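Local coordinates for protein alpha-L-rhamnosidase (Aspergillus terreus, PDB 6GSZ) that probably hydrolyses terminal non-reducing alpha-L-rhamnose residues of alpha-L-rhamnosides, and carries calcium ions and N-linked glycans, at residues E427-N436 against L798-L806; D473-I484 against Y762-E773. All blocks are in the same frame, centred on the assembly; numbering follows the deposited sequence. Where two conformers were deposited one is given.

The two contacts lie about 14 Å apart, centre to centre. Interaction 2 lies wholly among the helices of the glycosidase region, while interaction 1 joins that region's strand 430-434 to strand 800-807 of the C-terminal region, as sequence families assign them. Along the chain the order is 427-436, 473-484, 762-773, 798-806, so interaction 1 encloses interaction 2, which pairs an early and a late part of the helical region beside the bound glucose. They touch directly: Thr429 OG1 reaches Phe483 O at 2.8 Å, and the Phe483 and Phe805 rings stack. The far end of the sugar-binding helix is thereby tied to the sheet shared by the glycosidase and C-terminal regions.

Interaction 1: E427-N436 against L798-L806; sequences ERTGYFECSN and LQQASTKFL
Thr429 opens the pairing with Leu806: its carbonyl oxygen takes the Leu806 amide at 2.8 Å, while its CB and CG2 pack on the Leu806 backbone and CB. Thr429 OG1 lies beside Phe805 CE1 but is hydrogen-bonded to Phe483 O. From here the strands run antiparallel. Gly430 sets its CA at the edge of the Phe805 ring, and its oxygen is gripped by both NE and NH1 of Arg428, with Tyr431 CE2 over the guanidinium and NE toward the rim of the ring. Tyr431 and Lys804 form a hydrogen-bonded pair, with Tyr431 CD1 4.0 Å from Lys804 CB. On the other face, Phe432 turns the edge of its ring to Thr803, CD1 to OG1 at 3.3 Å. Glu433 and Ser802 form the next hydrogen-bonded pair. Cys434 packs CB on Ala801 CB at 3.7 Å, with SG against Leu798 CD2. Past this last bridge, Ser435 N still donates to Gln800 O; OG, between the backbone N and the carbonyl carbon (chi1 65°), accepts the Gln799 amide at 2.9 Å. Asn436 then N-caps helix 437-453. The glycosidase region so supplies the outermost strand of an antiparallel sheet otherwise built from the C-terminal region, with 810-819 beyond 800-807 and helix 768-775 against Phe432, Ala801 and Leu798.

Interaction 2: D473-I484 against Y762-E773; sequences DIHAFSRTANFI and YAVGSVGSWLHE. With BGC (beta-D-glucopyranose), chain B.
Arg479 reaches across to Glu773 along an extended chain. Its CB leads to CG, which passes Ser769 CB at 3.9 Å; CD continues past Glu773 OE2, and NE donates to that oxygen at 2.9 Å. Beyond CZ, NH2 donates to Glu773 OE1 at 2.8 Å, whereas NH1 is hydrogen-bonded to Tyr664 OH. This is a side-on, bidentate salt bridge, both oxygens met on their syn sides, with the two planar groups turned 28° apart. Closer to the sugar, Phe477 and Tyr762 form an offset stack, centroids 4.4 Å apart, and Tyr762 CB sits squarely over the Phe477 ring. At the other end Phe483 stacks on His772 in the same offset way, its CD1 over the imidazole centre; Gly768 O lies over the opposite face. His772 NE2 is hydrogen-bonded to His443 NE2, and ND1 shares a water with Arg479 O. Between the stacks Thr480 OG1 accepts a weak bond from Ser769 N, and its CG2 rests on Gly768 CA at 3.8 Å, a methyl-to-CA contact at a residue with no side chain. Glucose hydroxyls O3 and O2 donate to Asp473 OD1 and OD2; Asp460, His761 and Trp527 also bind the sugar. The contact is thus polar and water-linked at its sugar end, from Asp473 OD2 through water to Ala763 N, and further along relies on two offset stacks and an ion pair engaging two nitrogens and both oxygens.

Interaction 1: E427-N436 against L798-L806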
loop_
_atom_site.group_PDB
_atom_site.type_symbol
_atom_site.label_atom_id
_atom_site.label_comp_id
_atom_site.label_asym_id
_atom_site.label_seq_id
_atom_site.Cartn_x
_atom_site.Cartn_y
_atom_site.Cartn_z
ATOM N N GLU A 427 8.331 -5.119 0.931
ATOM C CA GLU A 427 9.623 -5.100 1.622
ATOM C C GLU A 427 9.743 -3.790 2.416
ATOM O O GLU A 427 9.568 -2.709 1.846
ATOM C CB GLU A 427 10.753 -5.206 0.612
ATOM C CG GLU A 427 12.110 -5.285 1.261
ATOM C CD GLU A 427 13.262 -5.521 0.291
ATOM O OE1 GLU A 427 13.117 -5.230 -0.933
ATOM O OE2 GLU A 427 14.312 -6.026 0.766
ATOM N N ARG A 428 9.990 -3.903 3.712
ATOM C CA ARG A 428 10.244 -2.749 4.554
ATOM C C ARG A 428 11.568 -2.076 4.161
ATOM O O ARG A 428 12.598 -2.754 3.998
ATOM C CB ARG A 428 10.314 -3.165 6.025
ATOM C CG ARG A 428 10.462 -2.022 7.009
ATOM C CD ARG A 428 9.226 -1.150 7.133
ATOM N NE ARG A 428 9.522 -0.007 7.995
ATOM C CZ ARG A 428 9.575 -0.028 9.317
ATOM N NH1 ARG A 428 9.919 1.075 9.998
ATOM N NH2 ARG A 428 9.222 -1.156 9.947
ATOM N N THR A 429 11.499 -0.747 4.010
ATOM C CA THR A 429 12.663 0.027 3.569
ATOM C C THR A 429 13.008 1.189 4.498
ATOM O O THR A 429 14.190 1.604 4.476
ATOM C CB THR A 429 12.481 0.552 2.137
ATOM O OG1 THR A 429 11.263 1.284 2.016
ATOM C CG2 THR A 429 12.510 -0.557 1.112
ATOM N N GLY A 430 12.080 1.800 5.207
ATOM C CA GLY A 430 12.353 3.071 5.871
ATOM C C GLY A 430 12.059 3.053 7.348
ATOM O O GLY A 430 11.023 2.504 7.773
ATOM N N TYR A 431 12.951 3.659 8.136
ATOM C CA TYR A 431 12.927 3.599 9.586
ATOM C C TYR A 431 13.248 4.986 10.138
ATOM O O TYR A 431 14.109 5.683 9.582
ATOM C CB TYR A 431 13.939 2.590 10.117
ATOM C CG TYR A 431 13.847 1.199 9.544
ATOM C CD1 TYR A 431 14.379 0.902 8.296
ATOM C CD2 TYR A 431 13.182 0.192 10.221
ATOM C CE1 TYR A 431 14.315 -0.365 7.754
ATOM C CE2 TYR A 431 13.087 -1.089 9.679
ATOM C CZ TYR A 431 13.631 -1.354 8.438
ATOM O OH TYR A 431 13.569 -2.601 7.901
ATOM N N PHE A 432 12.672 5.312 11.295
ATOM C CA PHE A 432 12.917 6.590 11.926
ATOM C C PHE A 432 12.693 6.479 13.434
ATOM O O PHE A 432 11.635 5.978 13.871
ATOM C CB PHE A 432 11.996 7.669 11.337
ATOM C CG PHE A 432 12.063 8.980 12.079
ATOM C CD1 PHE A 432 13.021 9.950 11.774
ATOM C CD2 PHE A 432 11.236 9.197 13.165
ATOM C CE1 PHE A 432 13.085 11.135 12.506
ATOM C CE2 PHE A 432 11.319 10.383 13.890
ATOM C CZ PHE A 432 12.234 11.354 13.558
ATOM N N GLU A 433 13.616 7.041 14.215
ATOM C CA GLU A 433 13.370 7.266 15.635
ATOM C C GLU A 433 14.172 8.498 16.054
ATOM O O GLU A 433 15.134 8.883 15.379
ATOM C CB GLU A 433 13.749 6.053 16.478
ATOM C CG GLU A 433 15.172 5.620 16.357
ATOM C CD GLU A 433 15.426 4.390 17.213
ATOM O OE1 GLU A 433 15.286 4.482 18.437
ATOM O OE2 GLU A 433 15.688 3.342 16.655
ATOM N N CYS A 434 13.786 9.079 17.192
ATOM C CA CYS A 434 14.499 10.220 17.664
ATOM C C CYS A 434 14.441 10.269 19.181
ATOM O O CYS A 434 13.855 9.424 19.802
ATOM C CB CYS A 434 13.996 11.497 17.006
ATOM S SG CYS A 434 12.345 12.009 17.548
ATOM N N SER A 435 15.077 11.292 19.765
ATOM C CA SER A 435 15.173 11.425 21.207
ATOM C C SER A 435 13.838 11.762 21.879
ATOM O O SER A 435 13.723 11.582 23.087
ATOM C CB SER A 435 16.241 12.467 21.568
ATOM O OG SER A 435 15.872 13.777 21.128
ATOM N N ASN A 436 12.874 12.310 21.129
ATOM C CA ASN A 436 11.565 12.649 21.647
ATOM C C ASN A 436 10.670 11.424 21.517
ATOM O O ASN A 436 10.305 11.014 20.409
ATOM C CB ASN A 436 10.964 13.832 20.895
ATOM C CG ASN A 436 9.660 14.321 21.471
ATOM O OD1 ASN A 436 8.750 13.521 21.716
ATOM N ND2 ASN A 436 9.519 15.632 21.576
ATOM N N LEU A 798 15.307 18.378 19.990
ATOM C CA LEU A 798 15.824 17.023 19.777
ATOM C C LEU A 798 17.319 16.991 20.088
ATOM O O LEU A 798 18.055 17.927 19.721
ATOM C CB LEU A 798 15.618 16.586 18.322
ATOM C CG LEU A 798 14.184 16.380 17.856
ATOM C CD1 LEU A 798 14.163 15.844 16.429
ATOM C CD2 LEU A 798 13.449 15.452 18.771
ATOM N N GLN A 799 17.756 15.913 20.737
ATOM C CA GLN A 799 19.151 15.685 21.036
ATOM C C GLN A 799 19.778 14.727 20.010
ATOM O O GLN A 799 20.974 14.685 19.879
ATOM C CB GLN A 799 19.288 15.138 22.461
ATOM C CG GLN A 799 18.889 16.124 23.555
ATOM C CD GLN A 799 17.514 15.884 24.143
ATOM O OE1 GLN A 799 17.139 14.760 24.493
ATOM N NE2 GLN A 799 16.750 16.959 24.285
ATOM N N GLN A 800 18.957 13.906 19.347
ATOM C CA GLN A 800 19.459 12.937 18.371
ATOM C C GLN A 800 18.319 12.387 17.516
ATOM O O GLN A 800 17.156 12.430 17.925
ATOM C CB GLN A 800 20.182 11.752 18.989
ATOM C CG GLN A 800 19.449 10.986 20.046
ATOM C CD GLN A 800 20.323 9.808 20.429
ATOM O OE1 GLN A 800 20.312 8.757 19.782
ATOM N NE2 GLN A 800 21.169 10.011 21.419
ATOM N N ALA A 801 18.684 11.883 16.329
ATOM C CA ALA A 801 17.724 11.139 15.509
ATOM C C ALA A 801 18.470 10.177 14.601
ATOM O O ALA A 801 19.602 10.438 14.180
ATOM C CB ALA A 801 16.863 12.074 14.713
ATOM N N SER A 802 17.809 9.053 14.313
ATOM C CA SER A 802 18.343 8.021 13.450
ATOM C C SER A 802 17.297 7.673 12.393
ATOM O O SER A 802 16.156 7.300 12.712
ATOM C CB SER A 802 18.751 6.783 14.229
ATOM O OG SER A 802 19.739 7.093 15.196
ATOM N N THR A 803 17.712 7.717 11.135
ATOM C CA THR A 803 16.861 7.466 9.995
ATOM C C THR A 803 17.603 6.535 9.049
ATOM O O THR A 803 18.747 6.781 8.745
ATOM C CB THR A 803 16.480 8.795 9.313
ATOM O OG1 THR A 803 16.018 9.734 10.303
ATOM C CG2 THR A 803 15.444 8.593 8.218
ATOM N N LYS A 804 16.917 5.526 8.494
ATOM C CA LYS A 804 17.487 4.583 7.578
ATOM C C LYS A 804 16.536 4.420 6.389
ATOM O O LYS A 804 15.313 4.345 6.592
ATOM C CB LYS A 804 17.684 3.206 8.247
ATOM C CG LYS A 804 18.534 3.194 9.502
ATOM C CD LYS A 804 18.803 1.800 10.030
ATOM C CE LYS A 804 19.528 1.841 11.356
ATOM N NZ LYS A 804 19.668 0.497 11.972
ATOM N N PHE A 805 17.095 4.270 5.194
ATOM C CA PHE A 805 16.319 4.045 3.995
ATOM C C PHE A 805 17.054 3.095 3.068
ATOM O O PHE A 805 18.167 3.403 2.605
ATOM C CB PHE A 805 15.971 5.348 3.270
ATOM C CG PHE A 805 15.188 5.126 2.014
ATOM C CD1 PHE A 805 13.958 4.484 2.079
ATOM C CD2 PHE A 805 15.679 5.489 0.785
ATOM C CE1 PHE A 805 13.253 4.214 0.927
ATOM C CE2 PHE A 805 14.976 5.218 -0.369
ATOM C CZ PHE A 805 13.766 4.536 -0.295
ATOM N N LEU A 806 16.392 1.962 2.766
ATOM C CA LEU A 806 16.930 0.985 1.835
ATOM C C LEU A 806 16.589 1.392 0.409
ATOM O O LEU A 806 15.532 1.114 -0.120
ATOM C CB LEU A 806 16.385 -0.392 2.182
ATOM C CG LEU A 806 17.016 -1.575 1.460
ATOM C CD1 LEU A 806 18.502 -1.685 1.779
ATOM C CD2 LEU A 806 16.284 -2.841 1.874
HETATM O O HOH W 1 14.203 15.148 22.692
#

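Interaction 2: D473-I484 against Y762-E773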
loop_
_atom_site.group_PDB
_atom_site.type_symbol
_atom_site.label_atom_id
_atom_site.label_comp_id
_atom_site.label_asym_id
_atom_site.label_seq_id
_atom_site.Cartn_x
_atom_site.Cartn_y
_atom_site.Cartn_z
ATOM N N ASP A 473 -6.391 10.528 -0.867
ATOM C CA ASP A 473 -5.645 10.121 0.298
ATOM C C ASP A 473 -4.258 9.590 -0.126
ATOM O O ASP A 473 -3.251 9.919 0.504
ATOM C CB ASP A 473 -6.393 9.054 1.109
ATOM C CG ASP A 473 -7.789 9.427 1.569
ATOM O OD1 ASP A 473 -8.561 9.939 0.720
ATOM O OD2 ASP A 473 -8.072 9.234 2.777
ATOM N N ILE A 474 -4.215 8.752 -1.168
ATOM C CA ILE A 474 -2.944 8.206 -1.604
ATOM C C ILE A 474 -2.098 9.281 -2.291
ATOM O O ILE A 474 -0.885 9.242 -2.195
ATOM C CB ILE A 474 -3.099 6.891 -2.395
ATOM C CG1 ILE A 474 -1.746 6.260 -2.699
ATOM C CG2 ILE A 474 -3.916 7.072 -3.644
ATOM C CD1 ILE A 474 -0.913 5.926 -1.459
ATOM N N HIS A 475 -2.738 10.236 -2.948
ATOM C CA HIS A 475 -1.994 11.368 -3.494
ATOM C C HIS A 475 -1.222 12.055 -2.356
ATOM O O HIS A 475 -0.010 12.318 -2.464
ATOM C CB HIS A 475 -2.930 12.307 -4.261
ATOM C CG HIS A 475 -2.257 13.433 -4.985
ATOM N ND1 HIS A 475 -3.014 14.416 -5.612
ATOM C CD2 HIS A 475 -0.966 13.803 -5.113
ATOM C CE1 HIS A 475 -2.187 15.331 -6.138
ATOM N NE2 HIS A 475 -0.937 14.963 -5.855
ATOM N N ALA A 476 -1.900 12.365 -1.266
ATOM C CA ALA A 476 -1.279 13.047 -0.130
ATOM C C ALA A 476 -0.198 12.203 0.552
ATOM O O ALA A 476 0.841 12.739 0.962
ATOM C CB ALA A 476 -2.339 13.432 0.896
ATOM N N PHE A 477 -0.410 10.895 0.648
ATOM C CA PHE A 477 0.430 10.033 1.511
ATOM C C PHE A 477 1.624 9.395 0.766
ATOM O O PHE A 477 2.529 8.914 1.442
ATOM C CB PHE A 477 -0.438 8.944 2.161
ATOM C CG PHE A 477 0.290 8.133 3.204
ATOM C CD1 PHE A 477 0.722 8.731 4.386
ATOM C CD2 PHE A 477 0.516 6.773 3.020
ATOM C CE1 PHE A 477 1.428 8.006 5.326
ATOM C CE2 PHE A 477 1.221 6.044 3.968
ATOM C CZ PHE A 477 1.663 6.666 5.122
ATOM N N SER A 478 1.627 9.313 -0.574
ATOM C CA SER A 478 2.594 8.386 -1.220
ATOM C C SER A 478 4.073 8.833 -1.004
ATOM O O SER A 478 4.934 7.949 -0.952
ATOM C CB SER A 478 2.273 8.134 -2.692
ATOM O OG SER A 478 2.863 9.088 -3.530
ATOM N N ARG A 479 4.366 10.146 -0.807
ATOM C CA ARG A 479 5.722 10.547 -0.539
ATOM C C ARG A 479 6.245 9.878 0.743
ATOM O O ARG A 479 7.411 9.451 0.824
ATOM C CB ARG A 479 5.775 12.075 -0.439
ATOM C CG ARG A 479 7.148 12.695 -0.251
ATOM C CD ARG A 479 6.976 14.191 -0.374
ATOM N NE ARG A 479 8.195 14.941 -0.115
ATOM C CZ ARG A 479 8.279 16.270 -0.333
ATOM N NH1 ARG A 479 7.275 16.947 -0.899
ATOM N NH2 ARG A 479 9.394 16.906 -0.020
ATOM N N THR A 480 5.391 9.804 1.756
ATOM C CA THR A 480 5.671 9.111 2.991
ATOM C C THR A 480 5.743 7.577 2.753
ATOM O O THR A 480 6.682 6.879 3.170
ATOM C CB THR A 480 4.628 9.468 4.066
ATOM O OG1 THR A 480 4.613 10.886 4.275
ATOM C CG2 THR A 480 4.928 8.743 5.367
ATOM N N ALA A 481 4.702 7.046 2.106
ATOM C CA ALA A 481 4.548 5.608 1.966
ATOM C C ALA A 481 5.756 4.974 1.276
ATOM O O ALA A 481 6.247 3.935 1.688
ATOM C CB ALA A 481 3.327 5.320 1.124
ATOM N N ASN A 482 6.247 5.625 0.190
ATOM C CA ASN A 482 7.254 5.070 -0.646
ATOM C C ASN A 482 8.649 5.054 0.022
ATOM O O ASN A 482 9.571 4.390 -0.487
ATOM C CB ASN A 482 7.407 5.878 -1.939
ATOM C CG ASN A 482 6.196 5.922 -2.835
ATOM O OD1 ASN A 482 5.196 5.202 -2.579
ATOM N ND2 ASN A 482 6.279 6.632 -3.961
ATOM N N PHE A 483 8.780 5.763 1.143
ATOM C CA PHE A 483 9.972 5.683 1.950
ATOM C C PHE A 483 9.877 4.503 2.929
ATOM O O PHE A 483 10.863 3.775 3.188
ATOM C CB PHE A 483 10.138 6.994 2.724
ATOM C CG PHE A 483 11.400 7.117 3.536
ATOM C CD1 PHE A 483 11.477 6.631 4.828
ATOM C CD2 PHE A 483 12.512 7.782 3.027
ATOM C CE1 PHE A 483 12.630 6.788 5.596
ATOM C CE2 PHE A 483 13.647 7.988 3.812
ATOM C CZ PHE A 483 13.709 7.478 5.090
ATOM N N ILE A 484 8.687 4.297 3.514
ATOM C CA ILE A 484 8.565 3.277 4.580
ATOM C C ILE A 484 8.641 1.850 4.019
ATOM O O ILE A 484 9.280 0.997 4.625
ATOM C CB ILE A 484 7.295 3.511 5.413
ATOM C CG1 ILE A 484 7.289 4.920 6.026
ATOM C CG2 ILE A 484 7.124 2.428 6.467
ATOM C CD1 ILE A 484 6.064 5.221 6.813
ATOM N N TYR A 762 -4.238 6.990 6.903
ATOM C CA TYR A 762 -2.860 7.522 6.765
ATOM C C TYR A 762 -2.749 8.982 6.365
ATOM O O TYR A 762 -1.623 9.512 6.455
ATOM C CB TYR A 762 -2.013 6.631 5.841
ATOM C CG TYR A 762 -2.547 6.265 4.479
ATOM C CD1 TYR A 762 -3.047 7.198 3.603
ATOM C CD2 TYR A 762 -2.572 4.940 4.071
ATOM C CE1 TYR A 762 -3.482 6.856 2.335
ATOM C CE2 TYR A 762 -3.026 4.573 2.812
ATOM C CZ TYR A 762 -3.558 5.527 1.962
ATOM O OH TYR A 762 -3.998 5.149 0.721
ATOM N N ALA A 763 -3.811 9.686 5.969
ATOM C CA ALA A 763 -3.631 11.054 5.453
ATOM C C ALA A 763 -2.853 11.938 6.412
ATOM O O ALA A 763 -1.948 12.614 5.951
ATOM C CB ALA A 763 -4.982 11.684 5.115
ATOM N N VAL A 764 -3.242 12.013 7.696
ATOM C CA VAL A 764 -2.553 12.888 8.718
ATOM C C VAL A 764 -1.110 12.411 8.882
ATOM O O VAL A 764 -0.187 13.218 9.193
ATOM C CB VAL A 764 -3.377 12.802 10.031
ATOM C CG1 VAL A 764 -2.604 12.962 11.290
ATOM C CG2 VAL A 764 -4.595 13.733 9.941
ATOM N N GLY A 765 -0.869 11.125 8.577
ATOM C CA GLY A 765 0.441 10.526 8.659
ATOM C C GLY A 765 1.371 11.002 7.542
ATOM O O GLY A 765 2.534 10.615 7.539
ATOM N N SER A 766 0.873 11.828 6.616
ATOM C CA SER A 766 1.707 12.468 5.573
ATOM C C SER A 766 2.820 13.356 6.144
ATOM O O SER A 766 3.744 13.685 5.420
ATOM C CB SER A 766 0.851 13.245 4.604
ATOM O OG SER A 766 0.148 14.288 5.250
ATOM N N VAL A 767 2.720 13.713 7.421
ATOM C CA VAL A 767 3.823 14.379 8.125
ATOM C C VAL A 767 5.065 13.483 8.186
ATOM O O VAL A 767 6.175 13.988 8.390
ATOM C CB VAL A 767 3.410 14.849 9.531
ATOM C CG1 VAL A 767 3.232 13.691 10.493
ATOM C CG2 VAL A 767 4.391 15.871 10.086
ATOM N N GLY A 768 4.946 12.169 7.967
ATOM C CA GLY A 768 6.062 11.262 8.039
ATOM C C GLY A 768 7.199 11.684 7.124
ATOM O O GLY A 768 8.389 11.534 7.473
ATOM N N SER A 769 6.871 12.170 5.929
ATOM C CA SER A 769 7.921 12.596 4.987
ATOM C C SER A 769 8.780 13.718 5.546
ATOM O O SER A 769 9.941 13.819 5.165
ATOM C CB SER A 769 7.365 12.982 3.634
ATOM O OG SER A 769 6.492 14.080 3.706
ATOM N N TRP A 770 8.196 14.567 6.393
ATOM C CA TRP A 770 8.987 15.638 7.012
ATOM C C TRP A 770 9.946 15.026 8.039
ATOM O O TRP A 770 11.110 15.461 8.186
ATOM C CB TRP A 770 8.090 16.706 7.645
ATOM C CG TRP A 770 8.794 17.991 7.950
ATOM C CD1 TRP A 770 8.949 19.022 7.082
ATOM C CD2 TRP A 770 9.355 18.394 9.206
ATOM N NE1 TRP A 770 9.633 20.028 7.695
ATOM C CE2 TRP A 770 9.927 19.667 8.981
ATOM C CE3 TRP A 770 9.495 17.805 10.470
ATOM C CZ2 TRP A 770 10.571 20.375 9.992
ATOM C CZ3 TRP A 770 10.139 18.510 11.462
ATOM C CH2 TRP A 770 10.660 19.781 11.226
ATOM N N LEU A 771 9.486 14.040 8.804
ATOM C CA LEU A 771 10.380 13.317 9.716
ATOM C C LEU A 771 11.552 12.706 8.941
ATOM O O LEU A 771 12.718 12.820 9.323
ATOM C CB LEU A 771 9.624 12.224 10.465
ATOM C CG LEU A 771 8.358 12.635 11.214
ATOM C CD1 LEU A 771 7.754 11.447 11.957
ATOM C CD2 LEU A 771 8.475 13.785 12.139
ATOM N N HIS A 772 11.256 12.113 7.798
ATOM C CA HIS A 772 12.272 11.418 7.021
ATOM C C HIS A 772 13.261 12.425 6.422
ATOM O O HIS A 772 14.490 12.148 6.399
ATOM C CB HIS A 772 11.651 10.571 5.891
ATOM C CG HIS A 772 10.631 9.565 6.329
ATOM N ND1 HIS A 772 9.587 9.224 5.500
ATOM C CD2 HIS A 772 10.500 8.844 7.467
ATOM C CE1 HIS A 772 8.866 8.307 6.137
ATOM N NE2 HIS A 772 9.400 8.050 7.344
ATOM N N GLU A 773 12.706 13.460 5.772
ATOM C CA GLU A 773 13.518 14.316 4.881
ATOM C C GLU A 773 14.181 15.492 5.606
ATOM O O GLU A 773 15.198 15.984 5.128
ATOM C CB GLU A 773 12.675 14.908 3.753
ATOM C CG GLU A 773 12.038 13.849 2.856
ATOM C CD GLU A 773 11.292 14.431 1.662
ATOM O OE1 GLU A 773 11.421 15.659 1.394
ATOM O OE2 GLU A 773 10.518 13.677 1.047
HETATM C C2 BGC B . -11.591 9.499 2.445
HETATM C C3 BGC B . -11.709 10.840 1.775
HETATM C C4 BGC B . -13.041 11.185 1.147
HETATM C C5 BGC B . -14.021 10.891 2.176
HETATM C C6 BGC B . -15.354 11.285 1.572
HETATM C C1 BGC B . -12.784 9.275 3.357
HETATM O O1 BGC B . -12.582 8.072 4.072
HETATM O O2 BGC B . -10.587 9.530 3.431
HETATM O O3 BGC B . -10.909 10.815 0.717
HETATM O O4 BGC B . -13.203 12.528 0.632
HETATM O O5 BGC B . -14.018 9.515 2.678
HETATM O O6 BGC B . -16.388 10.886 2.476
HETATM O O HOH W 2 -6.108 8.510 4.562
HETATM O O HOH W 3 9.227 10.306 2.891
#